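Local coordinates for uncharacterized protein (Lodderomyces elongisporus NRRL YB-4239, PDB 4EXJ) that is of unknown function but belongs to the glutathione S-transferase superfamily and may bind glutathione or take part in transcription regulation, at residues F143-E147 with F192-W198; F168-H173 with W198-I203. All blocks are in the same frame, centred on the assembly; numbering follows the deposited sequence.

Contact 1. Residues F143-E147 with F192-W198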
ATOM      1  N   PHE B 143       6.237 -13.814   4.871  1.00 23.68           N
ATOM      2  CA  PHE B 143       7.565 -14.332   5.130  1.00 23.50           C
ATOM      3  C   PHE B 143       8.041 -15.252   4.007  1.00 21.72           C
ATOM      4  O   PHE B 143       9.214 -15.196   3.652  1.00 24.50           O
ATOM      5  CB  PHE B 143       7.649 -15.024   6.508  1.00 20.98           C
ATOM      6  CG  PHE B 143       7.532 -14.055   7.661  1.00 22.94           C
ATOM      7  CD1 PHE B 143       8.230 -12.861   7.635  1.00 27.66           C
ATOM      8  CD2 PHE B 143       6.712 -14.324   8.737  1.00 31.54           C
ATOM      9  CE1 PHE B 143       8.125 -11.949   8.678  1.00 35.37           C
ATOM     10  CE2 PHE B 143       6.595 -13.399   9.778  1.00 32.81           C
ATOM     11  CZ  PHE B 143       7.315 -12.227   9.737  1.00 28.26           C
ATOM     12  N   ALA B 144       7.130 -16.029   3.428  1.00 24.35           N
ATOM     13  CA  ALA B 144       7.497 -16.877   2.274  1.00 26.54           C
ATOM     14  C   ALA B 144       8.005 -16.000   1.132  1.00 27.59           C
ATOM     15  O   ALA B 144       9.000 -16.311   0.479  1.00 25.98           O
ATOM     16  CB  ALA B 144       6.344 -17.731   1.818  1.00 26.86           C
ATOM     17  N   PHE B 145       7.313 -14.888   0.909  1.00 23.15           N
ATOM     18  CA  PHE B 145       7.689 -13.952  -0.134  1.00 26.91           C
ATOM     19  C   PHE B 145       9.052 -13.333   0.151  1.00 23.48           C
ATOM     20  O   PHE B 145       9.906 -13.238  -0.730  1.00 23.86           O
ATOM     21  CB  PHE B 145       6.644 -12.840  -0.231  1.00 24.00           C
ATOM     22  CG  PHE B 145       7.022 -11.747  -1.178  1.00 25.09           C
ATOM     23  CD1 PHE B 145       6.828 -11.914  -2.537  1.00 28.19           C
ATOM     24  CD2 PHE B 145       7.575 -10.569  -0.719  1.00 25.24           C
ATOM     25  CE1 PHE B 145       7.174 -10.904  -3.422  1.00 34.91           C
ATOM     26  CE2 PHE B 145       7.941  -9.570  -1.588  1.00 26.63           C
ATOM     27  CZ  PHE B 145       7.727  -9.731  -2.946  1.00 35.45           C
ATOM     28  N   MET B 146       9.260 -12.888   1.395  1.00 22.11           N
ATOM     29  CA  MET B 146      10.497 -12.221   1.744  1.00 22.55           C
ATOM     30  C   MET B 146      11.660 -13.204   1.634  1.00 23.08           C
ATOM     31  O   MET B 146      12.754 -12.840   1.204  1.00 26.20           O
ATOM     32  CB  MET B 146      10.425 -11.617   3.153  1.00 25.21           C
ATOM     33  CG  MET B 146       9.416 -10.462   3.238  1.00 22.81           C
ATOM     34  SD  MET B 146       9.079  -9.993   4.966  1.00 24.75           S
ATOM     35  CE  MET B 146      10.593  -9.231   5.467  1.00 26.62           C
ATOM     36  N   GLU B 147      11.389 -14.443   2.010  1.00 23.31           N
ATOM     37  CA  GLU B 147      12.428 -15.461   2.000  1.00 25.90           C
ATOM     38  C   GLU B 147      12.914 -15.669   0.573  1.00 31.97           C
ATOM     39  O   GLU B 147      14.122 -15.759   0.326  1.00 29.37           O
ATOM     40  CB  GLU B 147      11.874 -16.749   2.594  1.00 25.22           C
ATOM     41  CG  GLU B 147      12.895 -17.885   2.634  1.00 32.66           C
ATOM     42  CD  GLU B 147      13.877 -17.742   3.787  1.00 41.18           C
ATOM     43  OE1 GLU B 147      13.762 -16.783   4.569  1.00 35.15           O
ATOM     44  OE2 GLU B 147      14.774 -18.593   3.931  1.00 32.52           O
ATOM     45  N   PHE B 192      12.446 -19.508   8.136  1.00 32.45           N
ATOM     46  CA  PHE B 192      12.734 -18.403   7.220  1.00 27.95           C
ATOM     47  C   PHE B 192      14.132 -17.837   7.468  1.00 30.30           C
ATOM     48  O   PHE B 192      14.315 -16.681   7.894  1.00 28.23           O
ATOM     49  CB  PHE B 192      11.641 -17.314   7.328  1.00 26.59           C
ATOM     50  CG  PHE B 192      10.242 -17.832   7.125  1.00 23.24           C
ATOM     51  CD1 PHE B 192       9.766 -18.116   5.837  1.00 23.49           C
ATOM     52  CD2 PHE B 192       9.378 -18.034   8.207  1.00 25.71           C
ATOM     53  CE1 PHE B 192       8.498 -18.582   5.637  1.00 26.79           C
ATOM     54  CE2 PHE B 192       8.076 -18.503   7.996  1.00 26.88           C
ATOM     55  CZ  PHE B 192       7.644 -18.788   6.702  1.00 26.29           C
ATOM     56  N   PRO B 193      15.160 -18.656   7.214  1.00 29.92           N
ATOM     57  CA  PRO B 193      16.531 -18.275   7.559  1.00 31.69           C
ATOM     58  C   PRO B 193      17.069 -17.071   6.794  1.00 29.15           C
ATOM     59  O   PRO B 193      17.840 -16.300   7.351  1.00 30.74           O
ATOM     60  CB  PRO B 193      17.350 -19.542   7.221  1.00 33.51           C
ATOM     61  CG  PRO B 193      16.463 -20.348   6.326  1.00 34.02           C
ATOM     62  CD  PRO B 193      15.067 -20.065   6.789  1.00 32.71           C
ATOM     63  N   ASN B 194      16.662 -16.899   5.540  1.00 29.75           N
ATOM     64  CA  ASN B 194      17.080 -15.722   4.795  1.00 29.65           C
ATOM     65  C   ASN B 194      16.534 -14.442   5.431  1.00 26.06           C
ATOM     66  O   ASN B 194      17.244 -13.435   5.500  1.00 26.85           O
ATOM     67  CB  ASN B 194      16.614 -15.766   3.343  1.00 29.63           C
ATOM     68  CG  ASN B 194      17.228 -16.905   2.550  1.00 46.09           C
ATOM     69  OD1 ASN B 194      18.229 -17.494   2.947  1.00 37.86           O
ATOM     70  ND2 ASN B 194      16.624 -17.208   1.405  1.00 37.55           N
ATOM     71  N   VAL B 195      15.265 -14.479   5.849  1.00 27.74           N
ATOM     72  CA  VAL B 195      14.674 -13.288   6.462  1.00 26.53           C
ATOM     73  C   VAL B 195      15.330 -13.011   7.801  1.00 27.35           C
ATOM     74  O   VAL B 195      15.605 -11.869   8.140  1.00 24.94           O
ATOM     75  CB  VAL B 195      13.155 -13.406   6.610  1.00 24.11           C
ATOM     76  CG1 VAL B 195      12.575 -12.070   7.171  1.00 26.42           C
ATOM     77  CG2 VAL B 195      12.531 -13.797   5.258  1.00 25.66           C
ATOM     78  N   GLU B 196      15.611 -14.059   8.573  1.00 25.57           N
ATOM     79  CA  GLU B 196      16.298 -13.839   9.844  1.00 25.99           C
ATOM     80  C   GLU B 196      17.672 -13.200   9.653  1.00 26.59           C
ATOM     81  O   GLU B 196      18.035 -12.257  10.361  1.00 26.82           O
ATOM     82  CB  GLU B 196      16.438 -15.147  10.618  1.00 24.76           C
ATOM     83  CG  GLU B 196      17.248 -14.974  11.913  1.00 31.14           C
ATOM     84  CD  GLU B 196      16.470 -14.290  13.038  1.00 37.01           C
ATOM     85  OE1 GLU B 196      15.231 -14.122  12.920  1.00 33.11           O
ATOM     86  OE2 GLU B 196      17.103 -13.947  14.064  1.00 38.18           O
ATOM     87  N   LYS B 197      18.437 -13.723   8.704  1.00 26.13           N
ATOM     88  CA  LYS B 197      19.790 -13.249   8.474  1.00 28.22           C
ATOM     89  C   LYS B 197      19.739 -11.792   8.022  1.00 29.50           C
ATOM     90  O   LYS B 197      20.495 -10.949   8.478  1.00 27.98           O
ATOM     91  CB  LYS B 197      20.456 -14.101   7.402  1.00 29.69           C
ATOM     92  CG  LYS B 197      21.921 -13.796   7.191  1.00 44.46           C
ATOM     93  CD  LYS B 197      22.640 -14.994   6.568  1.00 57.92           C
ATOM     94  CE  LYS B 197      22.041 -15.360   5.217  1.00 64.09           C
ATOM     95  NZ  LYS B 197      22.246 -14.280   4.202  1.00 66.08           N
ATOM     96  N   TRP B 198      18.810 -11.510   7.122  1.00 27.61           N
ATOM     97  CA  TRP B 198      18.625 -10.158   6.661  1.00 24.75           C
ATOM     98  C   TRP B 198      18.180  -9.223   7.805  1.00 25.14           C
ATOM     99  O   TRP B 198      18.666  -8.104   7.912  1.00 25.90           O
ATOM    100  CB  TRP B 198      17.597 -10.110   5.516  1.00 26.10           C
ATOM    101  CG  TRP B 198      17.053  -8.712   5.386  1.00 21.82           C
ATOM    102  CD1 TRP B 198      17.594  -7.689   4.663  1.00 24.80           C
ATOM    103  CD2 TRP B 198      15.889  -8.163   6.049  1.00 26.22           C
ATOM    104  NE1 TRP B 198      16.847  -6.535   4.837  1.00 23.21           N
ATOM    105  CE2 TRP B 198      15.796  -6.806   5.673  1.00 23.00           C
ATOM    106  CE3 TRP B 198      14.932  -8.688   6.918  1.00 26.27           C
ATOM    107  CZ2 TRP B 198      14.774  -5.954   6.135  1.00 25.24           C
ATOM    108  CZ3 TRP B 198      13.894  -7.837   7.381  1.00 24.00           C
ATOM    109  CH2 TRP B 198      13.839  -6.488   6.987  1.00 25.91           C
TER
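Short segments F143-E147 and P193-W198 cross at 74°, their axes 8.7 Å apart at closest approach, and E147 and N194 bring the backbones nearest to each other. Both helices belong to the all-helical C-terminal domain of the glutathione S-transferase fold, where this crossing shows how one carboxylate can accept backbone N-H groups at the start of a helix. E147 has CG anti to its own nitrogen (chi1 -180°) and then bends at chi2, which carries the carboxylate across to the first turn of helix 193-203. There N194 N gives a hydrogen bond to OE2 of E147 at 3.0 Å, and V195 N one to OE1 of E147, also at 3.0 Å; each oxygen is met on its syn side, somewhat out of the carboxylate plane. The helix dipole would probably favour the negative charge. The N194 amide lies stacked over the carboxylate, the planes 9° apart. F192 at the N-cap position turns a ring face to F143, whose CB sits 3.5 Å from the F192 ring centroid, almost exactly on the normal, as a CH-pi contact. M146 CB meets V195 CG2 at 3.7 Å, while CE of M146 reaches CZ3 of the W198 ring. N194 ND2 gives a nearly straight hydrogen bond of 3.1 Å to E147 O, which lies in the N194 amide plane, the donor tilted from the carbonyl plane.

Contact 2. Residues F168-H173 with W198-I203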
ATOM      1  N   PHE B 168      10.789  -2.590   5.663  1.00 20.94           N
ATOM      2  CA  PHE B 168      10.643  -3.931   6.160  1.00 20.38           C
ATOM      3  C   PHE B 168      11.212  -4.148   7.592  1.00 18.71           C
ATOM      4  O   PHE B 168      10.617  -4.821   8.385  1.00 20.59           O
ATOM      5  CB  PHE B 168      11.268  -4.939   5.182  1.00 20.59           C
ATOM      6  CG  PHE B 168      10.400  -5.320   4.011  1.00 19.83           C
ATOM      7  CD1 PHE B 168       9.313  -6.141   4.163  1.00 21.91           C
ATOM      8  CD2 PHE B 168      10.691  -4.881   2.747  1.00 20.79           C
ATOM      9  CE1 PHE B 168       8.568  -6.508   3.076  1.00 20.88           C
ATOM     10  CE2 PHE B 168       9.930  -5.259   1.675  1.00 21.02           C
ATOM     11  CZ  PHE B 168       8.858  -6.052   1.852  1.00 19.21           C
ATOM     12  N   LEU B 169      12.376  -3.588   7.885  1.00 19.68           N
ATOM     13  CA  LEU B 169      12.963  -3.767   9.202  1.00 19.88           C
ATOM     14  C   LEU B 169      12.134  -3.164  10.338  1.00 20.30           C
ATOM     15  O   LEU B 169      12.023  -3.727  11.389  1.00 21.81           O
ATOM     16  CB  LEU B 169      14.410  -3.279   9.255  1.00 23.20           C
ATOM     17  CG  LEU B 169      14.693  -1.835   9.535  1.00 22.53           C
ATOM     18  CD1 LEU B 169      14.554  -1.521  10.971  1.00 23.10           C
ATOM     19  CD2 LEU B 169      16.065  -1.523   9.068  1.00 27.71           C
ATOM     20  N   VAL B 170      11.576  -2.000  10.097  1.00 21.20           N
ATOM     21  CA  VAL B 170      10.742  -1.398  11.102  1.00 21.30           C
ATOM     22  C   VAL B 170       9.475  -2.230  11.389  1.00 21.83           C
ATOM     23  O   VAL B 170       9.124  -2.423  12.517  1.00 21.56           O
ATOM     24  CB  VAL B 170      10.387   0.049  10.743  1.00 21.38           C
ATOM     25  CG1 VAL B 170       9.355   0.605  11.668  1.00 21.68           C
ATOM     26  CG2 VAL B 170      11.608   0.892  10.769  1.00 23.05           C
ATOM     27  N   GLY B 171       8.806  -2.717  10.350  1.00 21.34           N
ATOM     28  CA  GLY B 171       7.659  -3.619  10.573  1.00 20.84           C
ATOM     29  C   GLY B 171       8.057  -4.894  11.318  1.00 22.04           C
ATOM     30  O   GLY B 171       7.350  -5.370  12.228  1.00 21.43           O
ATOM     31  N   GLU B 172       9.195  -5.473  10.949  1.00 21.31           N
ATOM     32  CA  GLU B 172       9.605  -6.736  11.559  1.00 22.60           C
ATOM     33  C   GLU B 172      10.053  -6.527  13.013  1.00 21.66           C
ATOM     34  O   GLU B 172       9.751  -7.354  13.907  1.00 22.25           O
ATOM     35  CB  GLU B 172      10.730  -7.358  10.726  1.00 22.66           C
ATOM     36  CG  GLU B 172      11.364  -8.618  11.306  1.00 24.30           C
ATOM     37  CD  GLU B 172      10.383  -9.699  11.649  1.00 27.25           C
ATOM     38  OE1 GLU B 172       9.209  -9.654  11.196  1.00 25.12           O
ATOM     39  OE2 GLU B 172      10.814 -10.636  12.358  1.00 28.19           O
ATOM     40  N   HIS B 173      10.755  -5.424  13.254  1.00 21.74           N
ATOM     41  CA  HIS B 173      11.165  -5.059  14.615  1.00 20.69           C
ATOM     42  C   HIS B 173       9.904  -4.851  15.475  1.00 23.61           C
ATOM     43  O   HIS B 173       9.831  -5.291  16.615  1.00 21.94           O
ATOM     44  CB  HIS B 173      12.044  -3.812  14.605  1.00 22.51           C
ATOM     45  CG  HIS B 173      12.303  -3.252  15.968  1.00 24.21           C
ATOM     46  ND1 HIS B 173      11.429  -2.390  16.591  1.00 24.58           N
ATOM     47  CD2 HIS B 173      13.345  -3.416  16.813  1.00 34.05           C
ATOM     48  CE1 HIS B 173      11.909  -2.067  17.781  1.00 28.35           C
ATOM     49  NE2 HIS B 173      13.075  -2.671  17.937  1.00 32.94           N
ATOM     50  N   TRP B 198      18.810 -11.510   7.122  1.00 27.61           N
ATOM     51  CA  TRP B 198      18.625 -10.158   6.661  1.00 24.75           C
ATOM     52  C   TRP B 198      18.180  -9.223   7.805  1.00 25.14           C
ATOM     53  O   TRP B 198      18.666  -8.104   7.912  1.00 25.90           O
ATOM     54  CB  TRP B 198      17.597 -10.110   5.516  1.00 26.10           C
ATOM     55  CG  TRP B 198      17.053  -8.712   5.386  1.00 21.82           C
ATOM     56  CD1 TRP B 198      17.594  -7.689   4.663  1.00 24.80           C
ATOM     57  CD2 TRP B 198      15.889  -8.163   6.049  1.00 26.22           C
ATOM     58  NE1 TRP B 198      16.847  -6.535   4.837  1.00 23.21           N
ATOM     59  CE2 TRP B 198      15.796  -6.806   5.673  1.00 23.00           C
ATOM     60  CE3 TRP B 198      14.932  -8.688   6.918  1.00 26.27           C
ATOM     61  CZ2 TRP B 198      14.774  -5.954   6.135  1.00 25.24           C
ATOM     62  CZ3 TRP B 198      13.894  -7.837   7.381  1.00 24.00           C
ATOM     63  CH2 TRP B 198      13.839  -6.488   6.987  1.00 25.91           C
ATOM     64  N   PHE B 199      17.253  -9.664   8.649  1.00 24.21           N
ATOM     65  CA  PHE B 199      16.819  -8.804   9.732  1.00 22.22           C
ATOM     66  C   PHE B 199      17.997  -8.423  10.635  1.00 24.56           C
ATOM     67  O   PHE B 199      18.167  -7.262  11.013  1.00 26.23           O
ATOM     68  CB  PHE B 199      15.683  -9.418  10.560  1.00 22.10           C
ATOM     69  CG  PHE B 199      15.228  -8.529  11.683  1.00 25.35           C
ATOM     70  CD1 PHE B 199      14.536  -7.359  11.405  1.00 26.24           C
ATOM     71  CD2 PHE B 199      15.536  -8.831  13.007  1.00 27.59           C
ATOM     72  CE1 PHE B 199      14.122  -6.526  12.423  1.00 26.42           C
ATOM     73  CE2 PHE B 199      15.129  -8.002  14.035  1.00 28.74           C
ATOM     74  CZ  PHE B 199      14.419  -6.833  13.736  1.00 28.42           C
ATOM     75  N   GLN B 200      18.811  -9.405  10.975  1.00 25.61           N
ATOM     76  CA  GLN B 200      19.925  -9.129  11.878  1.00 26.92           C
ATOM     77  C   GLN B 200      20.907  -8.131  11.265  1.00 27.27           C
ATOM     78  O   GLN B 200      21.435  -7.258  11.963  1.00 30.86           O
ATOM     79  CB  GLN B 200      20.638 -10.440  12.259  1.00 27.24           C
ATOM     80  CG  GLN B 200      19.788 -11.394  13.094  1.00 30.20           C
ATOM     81  CD  GLN B 200      19.344 -10.810  14.428  1.00 33.13           C
ATOM     82  OE1 GLN B 200      19.962  -9.892  14.961  1.00 35.99           O
ATOM     83  NE2 GLN B 200      18.271 -11.347  14.972  1.00 36.35           N
ATOM     84  N   ARG B 201      21.159  -8.242   9.964  1.00 26.14           N
ATOM     85  CA  ARG B 201      22.074  -7.300   9.344  1.00 28.05           C
ATOM     86  C   ARG B 201      21.449  -5.924   9.197  1.00 26.10           C
ATOM     87  O   ARG B 201      22.134  -4.916   9.289  1.00 28.40           O
ATOM     88  CB  ARG B 201      22.655  -7.804   8.012  1.00 32.10           C
ATOM     89  CG  ARG B 201      21.738  -7.802   6.819  1.00 39.92           C
ATOM     90  CD  ARG B 201      22.556  -8.120   5.545  1.00 41.88           C
ATOM     91  NE  ARG B 201      23.038  -9.497   5.569  1.00 38.48           N
ATOM     92  CZ  ARG B 201      22.358 -10.539   5.094  1.00 46.78           C
ATOM     93  NH1 ARG B 201      21.152 -10.382   4.533  1.00 30.36           N
ATOM     94  NH2 ARG B 201      22.881 -11.757   5.184  1.00 45.42           N
ATOM     95  N   ALA B 202      20.135  -5.881   8.983  1.00 24.73           N
ATOM     96  CA  ALA B 202      19.468  -4.590   8.864  1.00 25.40           C
ATOM     97  C   ALA B 202      19.376  -3.811  10.188  1.00 26.07           C
ATOM     98  O   ALA B 202      19.613  -2.607  10.211  1.00 26.30           O
ATOM     99  CB  ALA B 202      18.082  -4.761   8.238  1.00 24.89           C
ATOM    100  N   ILE B 203      19.037  -4.512  11.270  1.00 26.84           N
ATOM    101  CA  ILE B 203      18.924  -3.915  12.584  1.00 29.16           C
ATOM    102  C   ILE B 203      20.301  -3.446  13.085  1.00 28.42           C
ATOM    103  O   ILE B 203      20.394  -2.486  13.857  1.00 27.97           O
ATOM    104  CB  ILE B 203      18.257  -4.892  13.589  1.00 29.10           C
ATOM    105  CG1 ILE B 203      17.727  -4.132  14.806  1.00 39.30           C
ATOM    106  CG2 ILE B 203      19.188  -6.027  13.995  1.00 33.33           C
ATOM    107  CD1 ILE B 203      16.480  -3.327  14.502  1.00 41.30           C
TER
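F199 and E172 meet where segments F168-H173 and W198-I203 cross at 106°, the axes 10.0 Å apart at closest approach. F199 serves to show how one aromatic side chain can fill such a wide, steep crossing. Its CB stands well back from the other helix, and because chi1 is -180°, placing CG opposite the backbone nitrogen, the ring extends across the gap. CG of F199 is the first to meet E172 CG, at 3.9 Å. One atom further out, CD1 draws closer to the same methylene, 3.4 Å from E172 CG, which lies over the ring face in a CH-pi contact tilted 30° from the normal. CE1 is the turning point: it remains near E172 CG and also comes 3.6 Å from the backbone O of L169, an atom lying at the ring's edge and already accepting the helical N-H of H173. At the tip, F199 CZ touches H173 CB at 3.9 Å, again at the edge. The opposite face of the ring has I203 CB, from its own helix, above it. This is helix-helix packing within the C-terminal domain of the glutathione S-transferase fold, joining helix 163-179 to helix 193-203 through a buried interface with no hydrogen bond between the two segments. The carboxylate of E172 turns nearly perpendicular to the F199 ring and is engaged by R175 and R176 on its own helix. Next to F199 in sequence, W198 pushes the CH2 corner of its indole against the backbone of the other helix, a turn before E172, with L169 N in the ring plane at the edge and F168 CB 3.5 Å from W198 CH2. L169 reaches past the indole, and its CD2 packs on A202 CB at 3.9 Å.

How the contacts relate
Contacts 1 and 2 illustrate how a single helix, 193-203, is held by two others that follow each other in the chain: its first turns meet helix 129-149 and its last turns meet helix 163-179. Their centres lie 10 Å apart, and W198 belongs to both, presenting its benzo ring to M146 in contact 1 and to F168 and L169 in contact 2, while its NE1 is hydrogen-bonded to OD1 of D165. The two sites also touch directly: M146 CE lies 3.6 Å from F168 CD1, and F143 CZ lies 3.5 Å from E172 OE1. Contact 1 is partly exposed and rich in polar bonds, whereas contact 2 is buried and has no hydrogen bond between its segments.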